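Local coordinates for FAD-dependent oxidoreductase (Actinomadura kijaniata, PDB 3M9V), which is a flavin-dependent oxidoreductase of the acyl-CoA dehydrogenase family, involved in D-kijanose biosynthesis and probably acting on a dTDP-linked sugar, at residues A309-A314 against L345-L350; G269-A274 against Y305-T310; H339-K344 against V395-A400. All coordinates share one frame; numbering follows the deposited sequence.

All three contacts belong to the helical C-terminal part of the chain. Contacts 1 and 2 have centres about 8 Å apart and share Ala309 and Thr310 of helix 291-323; Leu307 of contact 2 joins them directly, its CD1 lying 3.7 Å from Val347 CG2 of contact 1. Contact 3 continues along helix 329-362, its centre about 12 Å from that of contact 1, and Ala314 CB meets Ala343 CB between them at 3.5 Å. It is also the one closest to the ligand sites: the Gln341 side chain lies about 11 Å from the bound thymidine diphosphate and about 6 Å from the side chain of Gln387, an FMN-binding residue. Each contact also borders a second subunit.

Contact 1: A309-A314 against L345-L350; sequences ATAGSA and LAVNRL
Thr310, which meets Ala346 across this contact, grips the carbonyl oxygen of Ala306 twice, with its backbone N and with OG1. The two donors come from opposite faces of the carbonyl plane, and OG1 is thereby turned back into its own helix. With the hydroxyl beside the backbone N (chi1 -63°), CG2 takes the position anti to that N and is the branch sent across. This is how helices 291-323 and 329-362, neighbours in the C-terminal helical bundle of the acyl-CoA dehydrogenase fold, pack against each other: methyl against methyl, running roughly antiparallel. Thr310 CG2 stands 4.1 Å from Ala346 CB, and one residue further along Ala311 CB faces Val347 CG2 at a looser 4.4 Å. No hydrogen bond crosses. Small side chains let the backbones come close, with the CA atoms of Ala311 and Val347 7.2 Å apart. All four touching residues are buried; Val268 of helix 264-283 covers Ala311, and Tyr267 of the same helix covers Val347. Elsewhere on helix 291-323, Ala309 and Ser313 pack on Ser313 of a second subunit. Here too a hydroxyl is folded back on its own backbone: the Ala309 carbonyl oxygen takes the Ser313 N at 3.0 Å and also the Ser313 OG at 2.7 Å, the hydroxyl approaching with a C=O...OG angle of 159° and only slightly tilted from the carbonyl plane.

Contact 2: G269-A274 against Y305-T310; sequences GVAQAA and YALRAT
The helical segments 269-274 and 305-310 run roughly antiparallel and approach most closely at Ala271 and Leu307, whose CA atoms are 8.8 Å apart. Side chains bridge that gap in two adjacent layers, one apolar and one polar. In the apolar layer CD2 of Leu307 presses on Ala271 CB at 3.6 Å. With CG anti to the backbone N (chi1 170°), Leu307 places CD2 on helix 264-283 and CD1 on Val347 of helix 329-362, touching both neighbouring helices. In the polar layer Arg308 reaches out with its chain extended from CG to NE and takes Gln272 side-on, two nitrogens converging on one oxygen. Arg308 NH2 lies 2.9 Å and Arg308 NE 3.1 Å from Gln272 OE1. NE approaches nearly along the C=O axis, whereas NH2 arrives at 118° and well tilted from the amide plane. Both hydrogen bonds are bent, as expected when two donors converge on one atom. OE1 stays close to the guanidinium plane, yet the amide is turned 51° against it, and the two side chains cross at about a right angle. The far ends have their own partners: Gln272 NE2 donates to Asp276 OD1, which probably helps polarise the amide toward the arginine, and Arg308 NH1 donates to the Gly15 carbonyl oxygen, tying the N-terminal segment to the bundle. Together the methyl layer and the amide-guanidinium fork join helices 264-283 and 291-323, successive antiparallel members of the C-terminal helical bundle of the acyl-CoA dehydrogenase family.

Contact 3: H339-K344 against V395-A400; sequences HFQCAK and VDFLSA
Gln341 lays the aliphatic part of its side chain against the ring of Phe397, the two side chains crossing at about a right angle. Gln341 CG is the atom that touches, 4.0 Å from Phe397 CE2, and it comes at the ring obliquely. Gln341 starts toward helix 391-402 but bends at chi2 (-68°), which takes its amide away from the partner helix and stands it almost perpendicular to the phenyl plane, at 88°. There both polar atoms are satisfied by backbone: OE1 accepts from Tyr389 N and NE2 donates to the Pro388 carbonyl oxygen. Gln341 NE2 also sits 3.3 Å above the plane of the Phe340 ring, on its own helix, offset toward the rim. Beside this pair, the CD2 methyl of Leu398 lies 4.1 Å from Gln341 CB and 4.0 Å from Cys342 SG. The contact seats the short C-terminal helix 391-402 across helix 329-362 of the acyl-CoA dehydrogenase C-terminal bundle; the local axes pass 10.5 Å apart at 123°, well off antiparallel. The backbone that Gln341 holds follows directly on Gln387, which contacts FMN in another structure of this protein, the flavin being absent from this chain, so its amide probably helps to position that part of the flavin site. Phe397 also meets the ring of Tyr389 and packs on Met337; an alanine here would probably leave Gln341 CG without its apolar neighbour and take one neighbour from the Tyr389 ring, opening a gap on that side. A second subunit closes over the other end of the contact, where its Ala298 packs on Leu398 and its Ser302 OG is hydrogen-bonded to the Cys342 carbonyl oxygen.

Contact 1: A309-A314 against L345-L350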
loop_
_atom_site.group_PDB
_atom_site.type_symbol
_atom_site.label_atom_id
_atom_site.label_comp_id
_atom_site.label_asym_id
_atom_site.label_seq_id
_atom_site.Cartn_x
_atom_site.Cartn_y
_atom_site.Cartn_z
ATOM N N ALA A 309 16.911 -3.899 -7.985
ATOM C CA ALA A 309 17.411 -5.239 -7.680
ATOM C C ALA A 309 16.479 -6.192 -8.417
ATOM O O ALA A 309 16.908 -7.253 -8.810
ATOM C CB ALA A 309 17.286 -5.528 -6.204
ATOM N N THR A 310 15.193 -5.873 -8.533
ATOM C CA THR A 310 14.227 -6.810 -9.115
ATOM C C THR A 310 14.403 -6.878 -10.638
ATOM O O THR A 310 14.477 -7.960 -11.194
ATOM C CB THR A 310 12.800 -6.359 -8.786
ATOM O OG1 THR A 310 12.667 -6.416 -7.366
ATOM C CG2 THR A 310 11.770 -7.381 -9.332
ATOM N N ALA A 311 14.476 -5.728 -11.305
ATOM C CA ALA A 311 14.744 -5.666 -12.738
ATOM C C ALA A 311 16.099 -6.296 -13.033
ATOM O O ALA A 311 16.232 -7.143 -13.918
ATOM C CB ALA A 311 14.707 -4.193 -13.229
ATOM N N GLY A 312 17.112 -5.882 -12.277
ATOM C CA GLY A 312 18.461 -6.405 -12.472
ATOM C C GLY A 312 18.516 -7.909 -12.348
ATOM O O GLY A 312 19.110 -8.559 -13.197
ATOM N N SER A 313 17.906 -8.504 -11.324
ATOM C CA SER A 313 18.023 -9.955 -11.143
ATOM C C SER A 313 17.259 -10.717 -12.235
ATOM O O SER A 313 17.692 -11.785 -12.650
ATOM C CB SER A 313 17.439 -10.404 -9.791
ATOM O OG SER A 313 18.073 -9.714 -8.727
ATOM N N ALA A 314 16.099 -10.220 -12.655
ATOM C CA ALA A 314 15.340 -10.936 -13.690
ATOM C C ALA A 314 16.118 -10.819 -15.000
ATOM O O ALA A 314 16.068 -11.737 -15.819
ATOM C CB ALA A 314 13.981 -10.270 -13.873
ATOM N N LEU A 345 5.520 -6.993 -13.131
ATOM C CA LEU A 345 4.450 -6.558 -12.246
ATOM C C LEU A 345 4.996 -5.692 -11.105
ATOM O O LEU A 345 4.417 -4.660 -10.759
ATOM C CB LEU A 345 3.697 -7.778 -11.723
ATOM C CG LEU A 345 2.287 -7.545 -11.171
ATOM C CD1 LEU A 345 1.553 -8.853 -11.405
ATOM C CD2 LEU A 345 2.431 -7.462 -9.676
ATOM N N ALA A 346 6.118 -6.089 -10.517
ATOM C CA ALA A 346 6.754 -5.303 -9.455
ATOM C C ALA A 346 7.207 -3.972 -10.014
ATOM O O ALA A 346 6.951 -2.936 -9.404
ATOM C CB ALA A 346 7.955 -6.058 -8.945
ATOM N N VAL A 347 7.870 -3.972 -11.173
ATOM C CA VAL A 347 8.310 -2.701 -11.755
ATOM C C VAL A 347 7.163 -1.695 -11.984
ATOM O O VAL A 347 7.291 -0.501 -11.681
ATOM C CB VAL A 347 9.050 -2.921 -13.083
ATOM C CG1 VAL A 347 9.241 -1.573 -13.819
ATOM C CG2 VAL A 347 10.388 -3.568 -12.771
ATOM N N ASN A 348 6.049 -2.165 -12.543
ATOM C CA ASN A 348 4.886 -1.352 -12.845
ATOM C C ASN A 348 4.129 -0.860 -11.609
ATOM O O ASN A 348 3.312 0.051 -11.697
ATOM C CB ASN A 348 3.899 -2.156 -13.704
ATOM C CG ASN A 348 4.336 -2.225 -15.147
ATOM O OD1 ASN A 348 5.149 -1.403 -15.536
ATOM N ND2 ASN A 348 3.831 -3.176 -15.940
ATOM N N ARG A 349 4.367 -1.445 -10.447
ATOM C CA ARG A 349 3.848 -0.847 -9.227
ATOM C C ARG A 349 4.911 0.028 -8.576
ATOM O O ARG A 349 4.610 1.150 -8.171
ATOM C CB ARG A 349 3.323 -1.896 -8.242
ATOM C CG ARG A 349 2.392 -1.288 -7.204
ATOM C CD ARG A 349 1.371 -2.286 -6.695
ATOM N NE ARG A 349 0.560 -2.871 -7.760
ATOM C CZ ARG A 349 0.151 -4.137 -7.744
ATOM N NH1 ARG A 349 -0.580 -4.625 -8.734
ATOM N NH2 ARG A 349 0.479 -4.911 -6.722
ATOM N N LEU A 350 6.156 -0.422 -8.498
ATOM C CA LEU A 350 7.135 0.399 -7.799
ATOM C C LEU A 350 7.509 1.681 -8.525
ATOM O O LEU A 350 7.613 2.729 -7.890
ATOM C CB LEU A 350 8.411 -0.370 -7.486
ATOM C CG LEU A 350 8.320 -1.509 -6.466
ATOM C CD1 LEU A 350 9.588 -2.350 -6.475
ATOM C CD2 LEU A 350 8.007 -0.953 -5.097
#

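Contact 2: G269-A274 against Y305-T310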
loop_
_atom_site.group_PDB
_atom_site.type_symbol
_atom_site.label_atom_id
_atom_site.label_comp_id
_atom_site.label_asym_id
_atom_site.label_seq_id
_atom_site.Cartn_x
_atom_site.Cartn_y
_atom_site.Cartn_z
ATOM N N GLY A 269 14.961 3.779 -15.223
ATOM C CA GLY A 269 15.600 5.099 -15.418
ATOM C C GLY A 269 14.703 6.285 -15.130
ATOM O O GLY A 269 15.141 7.291 -14.545
ATOM N N VAL A 270 13.427 6.168 -15.509
ATOM C CA VAL A 270 12.416 7.171 -15.128
ATOM C C VAL A 270 12.321 7.361 -13.611
ATOM O O VAL A 270 12.344 8.502 -13.108
ATOM C CB VAL A 270 11.034 6.871 -15.767
ATOM C CG1 VAL A 270 9.985 7.870 -15.283
ATOM C CG2 VAL A 270 11.147 7.018 -17.305
ATOM N N ALA A 271 12.227 6.258 -12.868
ATOM C CA ALA A 271 12.221 6.403 -11.413
ATOM C C ALA A 271 13.513 7.045 -10.894
ATOM O O ALA A 271 13.503 7.811 -9.928
ATOM C CB ALA A 271 12.002 5.022 -10.754
ATOM N N GLN A 272 14.654 6.675 -11.468
ATOM C CA GLN A 272 15.917 7.272 -11.022
ATOM C C GLN A 272 15.930 8.793 -11.243
ATOM O O GLN A 272 16.417 9.551 -10.401
ATOM C CB GLN A 272 17.108 6.570 -11.696
ATOM C CG GLN A 272 18.513 7.069 -11.255
ATOM C CD GLN A 272 18.834 6.620 -9.847
ATOM O OE1 GLN A 272 18.903 5.425 -9.576
ATOM N NE2 GLN A 272 18.991 7.564 -8.936
ATOM N N ALA A 273 15.400 9.246 -12.377
ATOM C CA ALA A 273 15.518 10.636 -12.782
ATOM C C ALA A 273 14.543 11.395 -11.879
ATOM O O ALA A 273 14.873 12.493 -11.473
ATOM C CB ALA A 273 15.157 10.831 -14.279
ATOM N N ALA A 274 13.398 10.814 -11.521
ATOM C CA ALA A 274 12.505 11.457 -10.557
ATOM C C ALA A 274 13.164 11.662 -9.188
ATOM O O ALA A 274 13.141 12.738 -8.598
ATOM C CB ALA A 274 11.178 10.663 -10.413
ATOM N N TYR A 305 15.974 1.026 -4.635
ATOM C CA TYR A 305 16.862 -0.138 -4.502
ATOM C C TYR A 305 16.171 -1.469 -4.857
ATOM O O TYR A 305 16.715 -2.297 -5.602
ATOM C CB TYR A 305 17.389 -0.214 -3.067
ATOM C CG TYR A 305 18.548 -1.165 -2.970
ATOM C CD1 TYR A 305 19.868 -0.707 -3.095
ATOM C CD2 TYR A 305 18.315 -2.524 -2.797
ATOM C CE1 TYR A 305 20.928 -1.609 -3.070
ATOM C CE2 TYR A 305 19.378 -3.408 -2.703
ATOM C CZ TYR A 305 20.675 -2.948 -2.847
ATOM O OH TYR A 305 21.697 -3.883 -2.836
ATOM N N ALA A 306 14.989 -1.705 -4.308
ATOM C CA ALA A 306 14.228 -2.910 -4.567
ATOM C C ALA A 306 13.811 -2.894 -6.048
ATOM O O ALA A 306 13.786 -3.945 -6.672
ATOM C CB ALA A 306 12.943 -2.959 -3.682
ATOM N N LEU A 307 13.501 -1.736 -6.626
ATOM C CA LEU A 307 13.159 -1.676 -8.048
ATOM C C LEU A 307 14.316 -2.126 -8.933
ATOM O O LEU A 307 14.184 -3.015 -9.783
ATOM C CB LEU A 307 12.661 -0.292 -8.462
ATOM C CG LEU A 307 12.474 0.014 -9.958
ATOM C CD1 LEU A 307 11.256 -0.812 -10.406
ATOM C CD2 LEU A 307 12.111 1.473 -10.152
ATOM N N ARG A 308 15.480 -1.528 -8.722
ATOM C CA ARG A 308 16.700 -1.922 -9.413
ATOM C C ARG A 308 17.083 -3.389 -9.208
ATOM O O ARG A 308 17.506 -4.040 -10.171
ATOM C CB ARG A 308 17.846 -1.014 -8.975
ATOM C CG ARG A 308 17.755 0.403 -9.539
ATOM C CD ARG A 308 18.992 1.155 -9.059
ATOM N NE ARG A 308 19.258 2.367 -9.827
ATOM C CZ ARG A 308 20.064 2.464 -10.886
ATOM N NH1 ARG A 308 20.750 1.431 -11.344
ATOM N NH2 ARG A 308 20.197 3.638 -11.496
ATOM N N ALA A 309 16.911 -3.899 -7.985
ATOM C CA ALA A 309 17.411 -5.239 -7.680
ATOM C C ALA A 309 16.479 -6.192 -8.417
ATOM O O ALA A 309 16.908 -7.253 -8.810
ATOM C CB ALA A 309 17.286 -5.528 -6.204
ATOM N N THR A 310 15.193 -5.873 -8.533
ATOM C CA THR A 310 14.227 -6.810 -9.115
ATOM C C THR A 310 14.403 -6.878 -10.638
ATOM O O THR A 310 14.477 -7.960 -11.194
ATOM C CB THR A 310 12.800 -6.359 -8.786
ATOM O OG1 THR A 310 12.667 -6.416 -7.366
ATOM C CG2 THR A 310 11.770 -7.381 -9.332
#

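Contact 3: H339-K344 against V395-A400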
loop_
_atom_site.group_PDB
_atom_site.type_symbol
_atom_site.label_atom_id
_atom_site.label_comp_id
_atom_site.label_asym_id
_atom_site.label_seq_id
_atom_site.Cartn_x
_atom_site.Cartn_y
_atom_site.Cartn_z
ATOM N N HIS A 339 10.310 -15.289 -14.916
ATOM C CA HIS A 339 11.180 -14.213 -14.449
ATOM C C HIS A 339 10.756 -12.845 -14.968
ATOM O O HIS A 339 10.698 -11.923 -14.158
ATOM C CB HIS A 339 12.645 -14.386 -14.858
ATOM C CG HIS A 339 13.376 -15.426 -14.061
ATOM N ND1 HIS A 339 13.938 -15.165 -12.828
ATOM C CD2 HIS A 339 13.638 -16.730 -14.328
ATOM C CE1 HIS A 339 14.549 -16.253 -12.385
ATOM N NE2 HIS A 339 14.362 -17.222 -13.267
ATOM N N PHE A 340 10.501 -12.715 -16.274
ATOM C CA PHE A 340 10.061 -11.465 -16.912
ATOM C C PHE A 340 8.788 -10.972 -16.226
ATOM O O PHE A 340 8.703 -9.827 -15.758
ATOM C CB PHE A 340 9.859 -11.678 -18.426
ATOM C CG PHE A 340 9.441 -10.466 -19.231
ATOM C CD1 PHE A 340 9.517 -9.158 -18.740
ATOM C CD2 PHE A 340 8.932 -10.651 -20.522
ATOM C CE1 PHE A 340 9.130 -8.051 -19.528
ATOM C CE2 PHE A 340 8.476 -9.564 -21.299
ATOM C CZ PHE A 340 8.587 -8.251 -20.794
ATOM N N GLN A 341 7.756 -11.809 -16.198
ATOM C CA GLN A 341 6.493 -11.307 -15.668
ATOM C C GLN A 341 6.439 -10.987 -14.161
ATOM O O GLN A 341 5.741 -10.061 -13.745
ATOM C CB GLN A 341 5.303 -12.148 -16.132
ATOM C CG GLN A 341 5.308 -12.266 -17.674
ATOM C CD GLN A 341 5.015 -10.929 -18.345
ATOM O OE1 GLN A 341 4.127 -10.184 -17.906
ATOM N NE2 GLN A 341 5.727 -10.636 -19.436
ATOM N N CYS A 342 7.127 -11.768 -13.338
ATOM C CA CYS A 342 7.201 -11.482 -11.909
ATOM C C CYS A 342 7.802 -10.082 -11.737
ATOM O O CYS A 342 7.274 -9.267 -10.989
ATOM C CB CYS A 342 8.139 -12.482 -11.210
ATOM S SG CYS A 342 7.231 -14.006 -10.911
ATOM N N ALA A 343 8.911 -9.846 -12.425
ATOM C CA ALA A 343 9.631 -8.563 -12.315
ATOM C C ALA A 343 8.840 -7.394 -12.895
ATOM O O ALA A 343 8.841 -6.296 -12.337
ATOM C CB ALA A 343 11.026 -8.628 -12.968
ATOM N N LYS A 344 8.180 -7.620 -14.027
ATOM C CA LYS A 344 7.362 -6.591 -14.666
ATOM C C LYS A 344 6.233 -6.083 -13.783
ATOM O O LYS A 344 5.991 -4.878 -13.676
ATOM C CB LYS A 344 6.762 -7.101 -15.997
ATOM C CG LYS A 344 6.047 -6.001 -16.788
ATOM C CD LYS A 344 5.443 -6.521 -18.113
ATOM C CE LYS A 344 5.165 -5.402 -19.122
ATOM N NZ LYS A 344 3.836 -4.881 -18.750
ATOM N N VAL A 395 -1.958 -11.525 -14.490
ATOM C CA VAL A 395 -2.403 -12.263 -13.315
ATOM C C VAL A 395 -2.878 -13.663 -13.769
ATOM O O VAL A 395 -2.610 -14.656 -13.089
ATOM C CB VAL A 395 -3.532 -11.484 -12.601
ATOM C CG1 VAL A 395 -4.350 -12.432 -11.758
ATOM C CG2 VAL A 395 -2.908 -10.293 -11.775
ATOM N N ASP A 396 -3.499 -13.767 -14.943
ATOM C CA ASP A 396 -3.922 -15.112 -15.400
ATOM C C ASP A 396 -2.701 -15.971 -15.710
ATOM O O ASP A 396 -2.711 -17.153 -15.401
ATOM C CB ASP A 396 -4.697 -15.082 -16.733
ATOM C CG ASP A 396 -6.086 -14.503 -16.599
ATOM O OD1 ASP A 396 -6.650 -14.475 -15.480
ATOM O OD2 ASP A 396 -6.584 -14.019 -17.632
ATOM N N PHE A 397 -1.672 -15.400 -16.336
ATOM C CA PHE A 397 -0.441 -16.136 -16.620
ATOM C C PHE A 397 0.260 -16.627 -15.344
ATOM O O PHE A 397 0.564 -17.826 -15.197
ATOM C CB PHE A 397 0.549 -15.262 -17.420
ATOM C CG PHE A 397 1.909 -15.902 -17.597
ATOM C CD1 PHE A 397 2.086 -16.964 -18.476
ATOM C CD2 PHE A 397 3.001 -15.478 -16.861
ATOM C CE1 PHE A 397 3.318 -17.572 -18.618
ATOM C CE2 PHE A 397 4.250 -16.084 -16.983
ATOM C CZ PHE A 397 4.404 -17.130 -17.862
ATOM N N LEU A 398 0.561 -15.684 -14.448
ATOM C CA LEU A 398 1.203 -16.043 -13.187
ATOM C C LEU A 398 0.421 -17.019 -12.322
ATOM O O LEU A 398 1.023 -17.933 -11.771
ATOM C CB LEU A 398 1.590 -14.826 -12.333
ATOM C CG LEU A 398 2.656 -13.963 -13.021
ATOM C CD1 LEU A 398 2.823 -12.635 -12.278
ATOM C CD2 LEU A 398 4.008 -14.600 -13.117
ATOM N N SER A 399 -0.879 -16.840 -12.132
ATOM C CA SER A 399 -1.557 -17.788 -11.258
ATOM C C SER A 399 -1.648 -19.151 -11.945
ATOM O O SER A 399 -1.614 -20.171 -11.265
ATOM C CB SER A 399 -2.937 -17.286 -10.852
ATOM O OG SER A 399 -3.676 -17.045 -12.034
ATOM N N ALA A 400 -1.724 -19.191 -13.274
ATOM C CA ALA A 400 -1.723 -20.457 -14.019
ATOM C C ALA A 400 -0.413 -21.221 -13.785
ATOM O O ALA A 400 -0.404 -22.424 -13.503
ATOM C CB ALA A 400 -1.959 -20.199 -15.526
#